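Anapc5 protein (Xenopus laevis, PDB 5BPZ) is a subunit of the anaphase-promoting complex, a large cell-cycle ubiquitin ligase, and is represented here by its all-helical N-terminal domain. Local coordinates at residues Lys34-Leu38 and Phe133-Met137; Val39-Glu43 and Ser90-Ile95; Leu58-Ile62 and Glu82-Asn86; Gly101-Glu107 and Val149-Tyr153. One frame throughout, in Å; residues are numbered along the deposited sequence.

Helix 32-46, the first of the modelled domain, enters two of the four contacts. Its 34-38 turn pairs with 133-137 in interaction 1, closing a long loop that brings helix 129-142 back to the start of the chain. The next turn, 39-43, meets helix 85-99 in interaction 2, nested inside that loop. Nested deeper still, interaction 3 joins helix 52-67 to the junction of helices 73-83 and 85-99. Interaction 4, joining the start of helix 103-114 to helix 146-164, follows interactions 2 and 3 in series but crosses interaction 1. I35 touches L152 and M106, linking interactions 1 and 4; interactions 3 and 4 lie on opposite sides of the chain's centre.

Interaction 1: residues Lys34-Leu38 and Phe133-Met137; sequences KISVL and FLRHM
A first torsion of -174° swings the F133 ring away from its own backbone N and out to helix 32-46, where K34, V37 and L38 receive it. K34 bends at its second torsion (chi2 -95°), and this turn lays its methylene chain beside the ring and the neighbouring M137. K34 CD comes to the ring edge, near its plane, 3.7 Å from F133 CE1. V37 CG1 approaches obliquely and lies 3.8 Å from F133 CE2. The same ring carbon, F133 CE2, is met at 3.7 Å by L38 CD2, also at a slant. One face of the ring is covered from within its own helix, since M137 CG sits above it toward the rim. This is helix-on-helix packing in the interior of an all-helical domain, the two short axes passing 11.3 Å apart with their directions 133° from parallel. So wide a spacing suits large side chains: a phenylalanine spans the gap, and leucine and methionine fill in beside it. The methyls of L38 spread over the neighbouring side chains: CD2 also lies 3.8 Å from L134 CD2, and CD1 rests 3.9 Å from M137 CB. L38 also packs on F109, F110 and L113 of helix 103-114. M137 crosses the lysine chain at about a right angle, its sulfur 3.7 Å from K34 CB and its CE methyl 3.8 Å from K34 CE. Lysine suits this border position because its methylenes can join the apolar layer while NZ reaches outward to a long, weak ion pair with D70.

Interaction 2: residues Val39-Glu43 and Ser90-Ile95; sequences VLLSE and SVHIRI
E43 OE2 is gripped by two nitrogens of R94, NE at 2.9 Å and NH2 at 2.8 Å, in a side-on salt bridge to a single oxygen. Carboxylate and guanidinium planes stand 87° apart, and both bonds are bent, the N-H...O angle from NE being 134°. R94 NH2 also reaches S42 OG at 2.8 Å, a weak bond in the guanidinium plane. The bends at chi2 and chi3 of R94 swing the guanidinium back to helix 32-46, while R94 CG lies 3.8 Å from V39 CG1. Shortening this arginine to an alanine is likely to leave E43 OE2 without its two guanidinium donors and V39 less well covered. Beneath the polar layer, the slim valines V39 and V91 suit an axis separation of 9.4 Å: V91 CG2 nestles 3.7 Å from L40 CA, and V39 CG2 meets I95 CG1 at 4.1 Å. K46 stands close to R94 NH2 and forms a long, weak ion pair with E43, probably adding to the pull on the carboxylate. L40 continues onto helices 52-67 and 73-83, whereas V39, S42 and R94 lean on helix 103-114.

Interaction 3: residues Leu58-Ile62 and Glu82-Asn86; sequences LNKQI and ECCPN
The junction between helix 73-83 and helix 85-99, where C84 leaves helical geometry, packs two cysteines against one face of helix 52-67. L58, Q61 and I62 provide that face, being spaced three and four residues apart so that they line one side of the helix. The two methyls of L58 straddle a sulfur: CD1 lies 3.7 Å from C84 SG, and CD2 lies 3.9 Å from the same C84 SG. L58 CD2 also touches the backbone at the turn, 3.8 Å from C83 O. C83 puts its sulfur between its own backbone N and carbonyl carbon (chi1 49°), the crowded position, and this turns SG toward I62. There it meets the end of the isoleucine, with C83 SG 3.7 Å from I62 CD1; the same methyl lies 4.4 Å from C84 SG. I62 reaches this place with a first torsion of -112°, well off a staggered value. At the outer margin Q61 extends its chain over the turn, and Q61 OE1 comes within 3.3 Å of C83 CB, a van der Waals contact. M44 of helix 32-46 touches both L58 and I62, and I50 in the loop before helix 52-67 packs on L58. Cysteine suits the junction because it is small enough to sit where the chain turns, yet its sulfur is large and apolar enough to fill a hydrophobic layer. C83 SG and C84 SG, 4.1 Å apart, form no disulfide. The junction meets helix 52-67 through sulfur and methyl groups, which implies dispersion and shape, with the Q61 amide at the margin.

Interaction 4: residues Gly101-Glu107 and Val149-Tyr153; sequences GELKDME and VYKLY
From its CB outward, Y153 meets helix 103-114 and the turn before it at nearly every atom. Y153 CB lies 3.7 Å from L103 CD1, the same methyl that touches V149, and M106 CE packs beside it. Turned away from its own backbone N (chi1 -179°), the ring crosses to L103, whose CA stands 3.8 Å from the centroid, 8° off the normal, in a CH-pi contact over one face. Along one side Y153 CD1 is 3.7 Å from M106 CB; M106 SD is at the ring edge, 5.4 Å from the centroid, a Met-aromatic contact. Farther out, Y153 CE2 lies beneath the backbone, 3.5 Å from L103 N, and Y153 CZ is 3.3 Å from E102 O. The hydroxyl passes G101, where a side chain would clash with D105, and donates to M98 O. E102 N, though near the hydroxyl, is instead bound by D105 OD2 at 2.8 Å. A leucine in place of Y153 would probably leave M98 O without its hydroxyl partner and open a gap under L103. Tyrosine thus suits a half-buried seam: its flat apolar face packs on the start of a helix, while its one polar atom ties down the preceding helix end.

Interaction 1: residues Lys34-Leu38 and Phe133-Met137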
loop_
_atom_site.group_PDB
_atom_site.type_symbol
_atom_site.label_atom_id
_atom_site.label_comp_id
_atom_site.label_asym_id
_atom_site.label_seq_id
_atom_site.Cartn_x
_atom_site.Cartn_y
_atom_site.Cartn_z
ATOM N N LYS A 34 -4.571 -2.504 -3.385
ATOM C CA LYS A 34 -3.511 -3.461 -3.037
ATOM C C LYS A 34 -2.172 -2.741 -2.878
ATOM O O LYS A 34 -1.421 -3.079 -1.970
ATOM C CB LYS A 34 -3.400 -4.585 -4.085
ATOM C CG LYS A 34 -4.634 -5.480 -4.194
ATOM C CD LYS A 34 -4.540 -6.741 -3.349
ATOM C CE LYS A 34 -5.325 -7.893 -3.937
ATOM N NZ LYS A 34 -6.794 -7.668 -3.892
ATOM N N ILE A 35 -1.904 -1.720 -3.730
ATOM C CA ILE A 35 -0.702 -0.866 -3.697
ATOM C C ILE A 35 -0.685 -0.093 -2.374
ATOM O O ILE A 35 0.343 -0.034 -1.691
ATOM C CB ILE A 35 -0.667 0.079 -4.934
ATOM C CG1 ILE A 35 -0.383 -0.723 -6.233
ATOM C CG2 ILE A 35 0.356 1.206 -4.753
ATOM C CD1 ILE A 35 -0.674 0.073 -7.593
ATOM N N SER A 36 -1.846 0.448 -1.999
ATOM C CA SER A 36 -2.058 1.198 -0.762
ATOM C C SER A 36 -1.800 0.327 0.478
ATOM O O SER A 36 -1.244 0.800 1.468
ATOM C CB SER A 36 -3.460 1.789 -0.765
ATOM O OG SER A 36 -3.627 2.597 -1.920
ATOM N N VAL A 37 -2.139 -0.964 0.391
ATOM C CA VAL A 37 -1.885 -1.946 1.451
ATOM C C VAL A 37 -0.366 -2.214 1.551
ATOM O O VAL A 37 0.174 -2.269 2.656
ATOM C CB VAL A 37 -2.731 -3.228 1.281
ATOM C CG1 VAL A 37 -2.329 -4.293 2.299
ATOM C CG2 VAL A 37 -4.220 -2.904 1.420
ATOM N N LEU A 38 0.320 -2.300 0.398
ATOM C CA LEU A 38 1.776 -2.462 0.339
ATOM C C LEU A 38 2.455 -1.252 0.975
ATOM O O LEU A 38 3.372 -1.434 1.763
ATOM C CB LEU A 38 2.269 -2.666 -1.110
ATOM C CG LEU A 38 1.845 -3.960 -1.813
ATOM C CD1 LEU A 38 2.196 -3.905 -3.286
ATOM C CD2 LEU A 38 2.482 -5.214 -1.155
ATOM N N PHE A 133 1.577 -12.305 0.678
ATOM C CA PHE A 133 0.973 -11.126 0.055
ATOM C C PHE A 133 2.029 -10.305 -0.696
ATOM O O PHE A 133 1.770 -9.877 -1.819
ATOM C CB PHE A 133 0.228 -10.258 1.093
ATOM C CG PHE A 133 -0.540 -9.091 0.506
ATOM C CD1 PHE A 133 -1.809 -9.273 -0.032
ATOM C CD2 PHE A 133 0.014 -7.816 0.476
ATOM C CE1 PHE A 133 -2.508 -8.201 -0.595
ATOM C CE2 PHE A 133 -0.687 -6.743 -0.087
ATOM C CZ PHE A 133 -1.943 -6.943 -0.616
ATOM N N LEU A 134 3.207 -10.085 -0.077
ATOM C CA LEU A 134 4.309 -9.334 -0.681
ATOM C C LEU A 134 4.797 -10.063 -1.924
ATOM O O LEU A 134 4.916 -9.447 -2.980
ATOM C CB LEU A 134 5.464 -9.121 0.318
ATOM C CG LEU A 134 5.238 -8.096 1.442
ATOM C CD1 LEU A 134 6.259 -8.267 2.532
ATOM C CD2 LEU A 134 5.297 -6.661 0.926
ATOM N N ARG A 135 4.981 -11.393 -1.809
ATOM C CA ARG A 135 5.393 -12.303 -2.873
ATOM C C ARG A 135 4.401 -12.264 -4.047
ATOM O O ARG A 135 4.802 -11.947 -5.167
ATOM C CB ARG A 135 5.523 -13.734 -2.311
ATOM C CG ARG A 135 6.160 -14.703 -3.294
ATOM C CD ARG A 135 5.900 -16.158 -2.963
ATOM N NE ARG A 135 6.062 -16.994 -4.154
ATOM C CZ ARG A 135 7.219 -17.497 -4.572
ATOM N NH1 ARG A 135 8.336 -17.268 -3.891
ATOM N NH2 ARG A 135 7.269 -18.233 -5.676
ATOM N N HIS A 136 3.112 -12.561 -3.783
ATOM C CA HIS A 136 2.062 -12.576 -4.804
ATOM C C HIS A 136 1.821 -11.221 -5.461
ATOM O O HIS A 136 1.456 -11.205 -6.638
ATOM C CB HIS A 136 0.750 -13.178 -4.276
ATOM C CG HIS A 136 0.853 -14.642 -3.959
ATOM N ND1 HIS A 136 0.466 -15.143 -2.729
ATOM C CD2 HIS A 136 1.314 -15.663 -4.721
ATOM C CE1 HIS A 136 0.691 -16.446 -2.783
ATOM N NE2 HIS A 136 1.207 -16.804 -3.960
ATOM N N MET A 137 2.058 -10.095 -4.745
ATOM C CA MET A 137 1.910 -8.758 -5.344
ATOM C C MET A 137 3.080 -8.439 -6.277
ATOM O O MET A 137 2.841 -7.969 -7.389
ATOM C CB MET A 137 1.738 -7.649 -4.296
ATOM C CG MET A 137 0.340 -7.580 -3.697
ATOM S SD MET A 137 -0.959 -7.229 -4.920
ATOM C CE MET A 137 -1.798 -8.860 -4.960
#

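Interaction 2: residues Val39-Glu43 and Ser90-Ile95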
loop_
_atom_site.group_PDB
_atom_site.type_symbol
_atom_site.label_atom_id
_atom_site.label_comp_id
_atom_site.label_asym_id
_atom_site.label_seq_id
_atom_site.Cartn_x
_atom_site.Cartn_y
_atom_site.Cartn_z
ATOM N N VAL A 39 1.970 -0.023 0.670
ATOM C CA VAL A 39 2.442 1.257 1.233
ATOM C C VAL A 39 2.253 1.194 2.766
ATOM O O VAL A 39 3.170 1.541 3.513
ATOM C CB VAL A 39 1.691 2.473 0.607
ATOM C CG1 VAL A 39 1.891 3.747 1.425
ATOM C CG2 VAL A 39 2.106 2.695 -0.850
ATOM N N LEU A 40 1.073 0.727 3.218
ATOM C CA LEU A 40 0.785 0.570 4.634
ATOM C C LEU A 40 1.753 -0.421 5.301
ATOM O O LEU A 40 2.289 -0.116 6.369
ATOM C CB LEU A 40 -0.676 0.168 4.858
ATOM C CG LEU A 40 -1.066 -0.302 6.261
ATOM C CD1 LEU A 40 -0.928 0.815 7.286
ATOM C CD2 LEU A 40 -2.458 -0.854 6.263
ATOM N N LEU A 41 2.003 -1.572 4.657
ATOM C CA LEU A 41 2.930 -2.566 5.197
ATOM C C LEU A 41 4.336 -1.991 5.284
ATOM O O LEU A 41 4.995 -2.150 6.308
ATOM C CB LEU A 41 2.907 -3.869 4.385
ATOM C CG LEU A 41 1.643 -4.722 4.533
ATOM C CD1 LEU A 41 1.560 -5.766 3.405
ATOM C CD2 LEU A 41 1.582 -5.392 5.907
ATOM N N SER A 42 4.750 -1.236 4.259
ATOM C CA SER A 42 6.059 -0.582 4.230
ATOM C C SER A 42 6.193 0.455 5.362
ATOM O O SER A 42 7.178 0.421 6.108
ATOM C CB SER A 42 6.296 0.065 2.875
ATOM O OG SER A 42 7.561 0.699 2.829
ATOM N N GLU A 43 5.184 1.351 5.498
ATOM C CA GLU A 43 5.145 2.390 6.523
ATOM C C GLU A 43 5.084 1.822 7.930
ATOM O O GLU A 43 5.651 2.414 8.851
ATOM C CB GLU A 43 4.003 3.389 6.271
ATOM C CG GLU A 43 4.233 4.283 5.052
ATOM C CD GLU A 43 5.588 4.963 4.980
ATOM O OE1 GLU A 43 5.968 5.641 5.964
ATOM O OE2 GLU A 43 6.288 4.783 3.955
ATOM N N SER A 90 1.196 9.194 6.778
ATOM C CA SER A 90 2.375 8.809 6.007
ATOM C C SER A 90 1.982 7.952 4.816
ATOM O O SER A 90 2.570 8.091 3.744
ATOM C CB SER A 90 3.372 8.062 6.886
ATOM O OG SER A 90 3.747 8.849 8.003
ATOM N N VAL A 91 0.998 7.067 5.009
ATOM C CA VAL A 91 0.449 6.189 3.977
ATOM C C VAL A 91 -0.244 7.072 2.932
ATOM O O VAL A 91 0.056 6.958 1.741
ATOM C CB VAL A 91 -0.515 5.129 4.581
ATOM C CG1 VAL A 91 -1.324 4.419 3.500
ATOM C CG2 VAL A 91 0.245 4.119 5.425
ATOM N N HIS A 92 -1.133 7.973 3.402
ATOM C CA HIS A 92 -1.904 8.900 2.575
ATOM C C HIS A 92 -1.021 9.789 1.682
ATOM O O HIS A 92 -1.265 9.862 0.473
ATOM C CB HIS A 92 -2.867 9.729 3.446
ATOM C CG HIS A 92 -3.698 10.698 2.669
ATOM N ND1 HIS A 92 -4.759 10.278 1.891
ATOM C CD2 HIS A 92 -3.569 12.041 2.547
ATOM C CE1 HIS A 92 -5.252 11.374 1.339
ATOM N NE2 HIS A 92 -4.563 12.456 1.692
ATOM N N ILE A 93 0.022 10.417 2.267
ATOM C CA ILE A 93 0.955 11.307 1.558
ATOM C C ILE A 93 1.860 10.520 0.595
ATOM O O ILE A 93 2.235 11.060 -0.444
ATOM C CB ILE A 93 1.767 12.242 2.531
ATOM C CG1 ILE A 93 0.858 13.026 3.525
ATOM C CG2 ILE A 93 2.722 13.194 1.790
ATOM C CD1 ILE A 93 -0.074 14.134 2.948
ATOM N N ARG A 94 2.213 9.267 0.926
ATOM C CA ARG A 94 3.054 8.449 0.042
ATOM C C ARG A 94 2.309 8.141 -1.269
ATOM O O ARG A 94 2.915 8.205 -2.338
ATOM C CB ARG A 94 3.519 7.157 0.735
ATOM C CG ARG A 94 4.336 6.233 -0.164
ATOM C CD ARG A 94 5.807 6.232 0.187
ATOM N NE ARG A 94 6.111 5.158 1.125
ATOM C CZ ARG A 94 6.945 4.154 0.877
ATOM N NH1 ARG A 94 7.607 4.099 -0.272
ATOM N NH2 ARG A 94 7.143 3.212 1.785
ATOM N N ILE A 95 1.008 7.801 -1.175
ATOM C CA ILE A 95 0.157 7.530 -2.336
ATOM C C ILE A 95 -0.024 8.833 -3.107
ATOM O O ILE A 95 0.193 8.845 -4.316
ATOM C CB ILE A 95 -1.179 6.838 -1.935
ATOM C CG1 ILE A 95 -0.895 5.410 -1.427
ATOM C CG2 ILE A 95 -2.189 6.813 -3.109
ATOM C CD1 ILE A 95 -1.787 5.016 -0.260
#

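Interaction 3: residues Leu58-Ile62 and Glu82-Asn86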
loop_
_atom_site.group_PDB
_atom_site.type_symbol
_atom_site.label_atom_id
_atom_site.label_comp_id
_atom_site.label_asym_id
_atom_site.label_seq_id
_atom_site.Cartn_x
_atom_site.Cartn_y
_atom_site.Cartn_z
ATOM N N LEU A 58 0.557 -5.147 15.629
ATOM C CA LEU A 58 -0.149 -4.391 14.595
ATOM C C LEU A 58 -0.262 -5.133 13.263
ATOM O O LEU A 58 -1.294 -5.011 12.602
ATOM C CB LEU A 58 0.455 -3.000 14.407
ATOM C CG LEU A 58 0.158 -1.996 15.514
ATOM C CD1 LEU A 58 0.855 -0.705 15.248
ATOM C CD2 LEU A 58 -1.341 -1.750 15.674
ATOM N N ASN A 59 0.768 -5.928 12.888
ATOM C CA ASN A 59 0.761 -6.748 11.672
ATOM C C ASN A 59 -0.319 -7.832 11.737
ATOM O O ASN A 59 -0.818 -8.242 10.688
ATOM C CB ASN A 59 2.134 -7.380 11.403
ATOM C CG ASN A 59 3.113 -6.478 10.685
ATOM O OD1 ASN A 59 4.235 -6.253 11.154
ATOM N ND2 ASN A 59 2.731 -5.954 9.522
ATOM N N LYS A 60 -0.679 -8.293 12.963
ATOM C CA LYS A 60 -1.739 -9.284 13.177
ATOM C C LYS A 60 -3.107 -8.598 12.984
ATOM O O LYS A 60 -4.000 -9.166 12.357
ATOM C CB LYS A 60 -1.668 -9.886 14.600
ATOM C CG LYS A 60 -0.390 -10.656 14.925
ATOM C CD LYS A 60 -0.314 -10.980 16.417
ATOM C CE LYS A 60 1.043 -11.481 16.860
ATOM N NZ LYS A 60 1.252 -12.915 16.525
ATOM N N GLN A 61 -3.260 -7.385 13.538
ATOM C CA GLN A 61 -4.486 -6.592 13.480
ATOM C C GLN A 61 -4.845 -6.180 12.038
ATOM O O GLN A 61 -6.028 -6.055 11.714
ATOM C CB GLN A 61 -4.341 -5.359 14.402
ATOM C CG GLN A 61 -5.622 -4.555 14.638
ATOM C CD GLN A 61 -5.537 -3.631 15.831
ATOM O OE1 GLN A 61 -4.568 -2.884 16.015
ATOM N NE2 GLN A 61 -6.567 -3.646 16.666
ATOM N N ILE A 62 -3.822 -6.022 11.178
ATOM C CA ILE A 62 -3.936 -5.571 9.791
ATOM C C ILE A 62 -4.299 -6.690 8.794
ATOM O O ILE A 62 -4.809 -6.369 7.718
ATOM C CB ILE A 62 -2.617 -4.805 9.416
ATOM C CG1 ILE A 62 -2.887 -3.303 9.213
ATOM C CG2 ILE A 62 -1.817 -5.411 8.246
ATOM C CD1 ILE A 62 -3.395 -2.555 10.476
ATOM N N GLU A 82 -7.492 4.482 13.057
ATOM C CA GLU A 82 -7.972 3.849 14.284
ATOM C C GLU A 82 -6.918 3.040 15.035
ATOM O O GLU A 82 -6.886 3.114 16.260
ATOM C CB GLU A 82 -9.194 2.974 14.007
ATOM C CG GLU A 82 -10.493 3.753 13.917
ATOM C CD GLU A 82 -11.753 2.926 14.086
ATOM O OE1 GLU A 82 -11.687 1.685 13.930
ATOM O OE2 GLU A 82 -12.816 3.530 14.358
ATOM N N CYS A 83 -6.091 2.249 14.329
ATOM C CA CYS A 83 -5.101 1.387 14.980
ATOM C C CYS A 83 -3.657 1.906 14.922
ATOM O O CYS A 83 -2.902 1.657 15.860
ATOM C CB CYS A 83 -5.195 -0.041 14.458
ATOM S SG CYS A 83 -5.229 -0.174 12.657
ATOM N N CYS A 84 -3.269 2.587 13.828
ATOM C CA CYS A 84 -1.931 3.158 13.638
ATOM C C CYS A 84 -2.095 4.675 13.346
ATOM O O CYS A 84 -1.968 5.081 12.188
ATOM C CB CYS A 84 -1.194 2.453 12.499
ATOM S SG CYS A 84 -1.234 0.641 12.552
ATOM N N PRO A 85 -2.427 5.528 14.342
ATOM C CA PRO A 85 -2.657 6.959 14.040
ATOM C C PRO A 85 -1.491 7.704 13.386
ATOM O O PRO A 85 -1.734 8.612 12.590
ATOM C CB PRO A 85 -3.027 7.558 15.399
ATOM C CG PRO A 85 -3.461 6.405 16.229
ATOM C CD PRO A 85 -2.628 5.253 15.780
ATOM N N ASN A 86 -0.240 7.289 13.684
ATOM C CA ASN A 86 0.990 7.862 13.126
ATOM C C ASN A 86 1.071 7.639 11.608
ATOM O O ASN A 86 1.048 8.612 10.842
ATOM C CB ASN A 86 2.250 7.250 13.780
ATOM C CG ASN A 86 2.273 7.162 15.292
ATOM O OD1 ASN A 86 2.209 8.168 16.005
ATOM N ND2 ASN A 86 2.490 5.958 15.806
#

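Interaction 4: residues Gly101-Glu107 and Val149-Tyr153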
loop_
_atom_site.group_PDB
_atom_site.type_symbol
_atom_site.label_atom_id
_atom_site.label_comp_id
_atom_site.label_asym_id
_atom_site.label_seq_id
_atom_site.Cartn_x
_atom_site.Cartn_y
_atom_site.Cartn_z
ATOM N N GLY A 101 3.183 12.287 -8.978
ATOM C CA GLY A 101 4.486 12.115 -9.611
ATOM C C GLY A 101 4.365 11.671 -11.056
ATOM O O GLY A 101 3.638 12.288 -11.842
ATOM N N GLU A 102 5.076 10.586 -11.408
ATOM C CA GLU A 102 5.094 9.983 -12.749
ATOM C C GLU A 102 5.041 8.455 -12.621
ATOM O O GLU A 102 5.140 7.947 -11.505
ATOM C CB GLU A 102 6.351 10.418 -13.530
ATOM C CG GLU A 102 6.367 11.876 -13.953
ATOM C CD GLU A 102 5.602 12.197 -15.224
ATOM O OE1 GLU A 102 4.357 12.324 -15.160
ATOM O OE2 GLU A 102 6.257 12.361 -16.279
ATOM N N LEU A 103 4.886 7.724 -13.753
ATOM C CA LEU A 103 4.834 6.257 -13.772
ATOM C C LEU A 103 6.043 5.648 -13.056
ATOM O O LEU A 103 5.863 4.715 -12.279
ATOM C CB LEU A 103 4.687 5.711 -15.211
ATOM C CG LEU A 103 4.929 4.199 -15.450
ATOM C CD1 LEU A 103 3.912 3.323 -14.703
ATOM C CD2 LEU A 103 4.911 3.874 -16.922
ATOM N N LYS A 104 7.253 6.221 -13.272
ATOM C CA LYS A 104 8.516 5.799 -12.644
ATOM C C LYS A 104 8.444 5.726 -11.109
ATOM O O LYS A 104 9.103 4.873 -10.517
ATOM C CB LYS A 104 9.701 6.682 -13.097
ATOM C CG LYS A 104 9.573 8.173 -12.767
ATOM C CD LYS A 104 10.842 8.948 -13.093
ATOM C CE LYS A 104 10.724 10.419 -12.766
ATOM N NZ LYS A 104 10.856 10.683 -11.308
ATOM N N ASP A 105 7.637 6.609 -10.480
ATOM C CA ASP A 105 7.466 6.669 -9.028
ATOM C C ASP A 105 6.753 5.442 -8.474
ATOM O O ASP A 105 7.069 5.014 -7.363
ATOM C CB ASP A 105 6.789 7.980 -8.603
ATOM C CG ASP A 105 7.645 9.200 -8.892
ATOM O OD1 ASP A 105 8.795 9.254 -8.394
ATOM O OD2 ASP A 105 7.177 10.091 -9.626
ATOM N N MET A 106 5.825 4.853 -9.263
ATOM C CA MET A 106 5.121 3.626 -8.895
ATOM C C MET A 106 6.079 2.439 -9.053
ATOM O O MET A 106 6.142 1.599 -8.163
ATOM C CB MET A 106 3.845 3.437 -9.737
ATOM C CG MET A 106 2.956 2.295 -9.243
ATOM S SD MET A 106 1.549 1.886 -10.305
ATOM C CE MET A 106 2.427 1.236 -11.789
ATOM N N GLU A 107 6.855 2.407 -10.163
ATOM C CA GLU A 107 7.858 1.375 -10.478
ATOM C C GLU A 107 8.977 1.354 -9.428
ATOM O O GLU A 107 9.433 0.275 -9.040
ATOM C CB GLU A 107 8.461 1.600 -11.880
ATOM C CG GLU A 107 7.438 1.687 -13.004
ATOM C CD GLU A 107 8.020 1.919 -14.384
ATOM O OE1 GLU A 107 8.722 2.938 -14.575
ATOM O OE2 GLU A 107 7.740 1.099 -15.288
ATOM N N VAL A 149 0.618 -2.134 -16.834
ATOM C CA VAL A 149 1.343 -1.324 -15.839
ATOM C C VAL A 149 0.948 0.150 -15.963
ATOM O O VAL A 149 0.709 0.804 -14.942
ATOM C CB VAL A 149 2.880 -1.566 -15.869
ATOM C CG1 VAL A 149 3.676 -0.347 -15.404
ATOM C CG2 VAL A 149 3.247 -2.776 -15.030
ATOM N N TYR A 150 0.855 0.660 -17.211
ATOM C CA TYR A 150 0.452 2.042 -17.483
ATOM C C TYR A 150 -0.989 2.265 -17.006
ATOM O O TYR A 150 -1.252 3.262 -16.333
ATOM C CB TYR A 150 0.619 2.404 -18.972
ATOM C CG TYR A 150 0.482 3.890 -19.241
ATOM C CD1 TYR A 150 1.570 4.747 -19.104
ATOM C CD2 TYR A 150 -0.746 4.447 -19.593
ATOM C CE1 TYR A 150 1.446 6.119 -19.326
ATOM C CE2 TYR A 150 -0.884 5.817 -19.813
ATOM C CZ TYR A 150 0.217 6.651 -19.682
ATOM O OH TYR A 150 0.093 8.002 -19.906
ATOM N N LYS A 151 -1.904 1.310 -17.309
ATOM C CA LYS A 151 -3.311 1.373 -16.882
ATOM C C LYS A 151 -3.432 1.229 -15.357
ATOM O O LYS A 151 -4.405 1.710 -14.777
ATOM C CB LYS A 151 -4.198 0.334 -17.613
ATOM C CG LYS A 151 -4.229 0.430 -19.145
ATOM C CD LYS A 151 -4.884 1.699 -19.677
ATOM C CE LYS A 151 -4.573 1.910 -21.139
ATOM N NZ LYS A 151 -5.054 3.232 -21.615
ATOM N N LEU A 152 -2.424 0.606 -14.707
ATOM C CA LEU A 152 -2.392 0.473 -13.251
ATOM C C LEU A 152 -2.042 1.817 -12.605
ATOM O O LEU A 152 -2.678 2.205 -11.619
ATOM C CB LEU A 152 -1.425 -0.635 -12.804
ATOM C CG LEU A 152 -1.234 -0.832 -11.292
ATOM C CD1 LEU A 152 -2.543 -1.244 -10.602
ATOM C CD2 LEU A 152 -0.109 -1.810 -11.017
ATOM N N TYR A 153 -1.056 2.533 -13.175
ATOM C CA TYR A 153 -0.651 3.845 -12.678
ATOM C C TYR A 153 -1.756 4.890 -12.855
ATOM O O TYR A 153 -1.947 5.704 -11.952
ATOM C CB TYR A 153 0.680 4.315 -13.301
ATOM C CG TYR A 153 1.125 5.664 -12.775
ATOM C CD1 TYR A 153 1.514 5.822 -11.445
ATOM C CD2 TYR A 153 1.073 6.800 -13.580
ATOM C CE1 TYR A 153 1.868 7.070 -10.939
ATOM C CE2 TYR A 153 1.425 8.055 -13.083
ATOM C CZ TYR A 153 1.809 8.186 -11.759
ATOM O OH TYR A 153 2.149 9.414 -11.256
#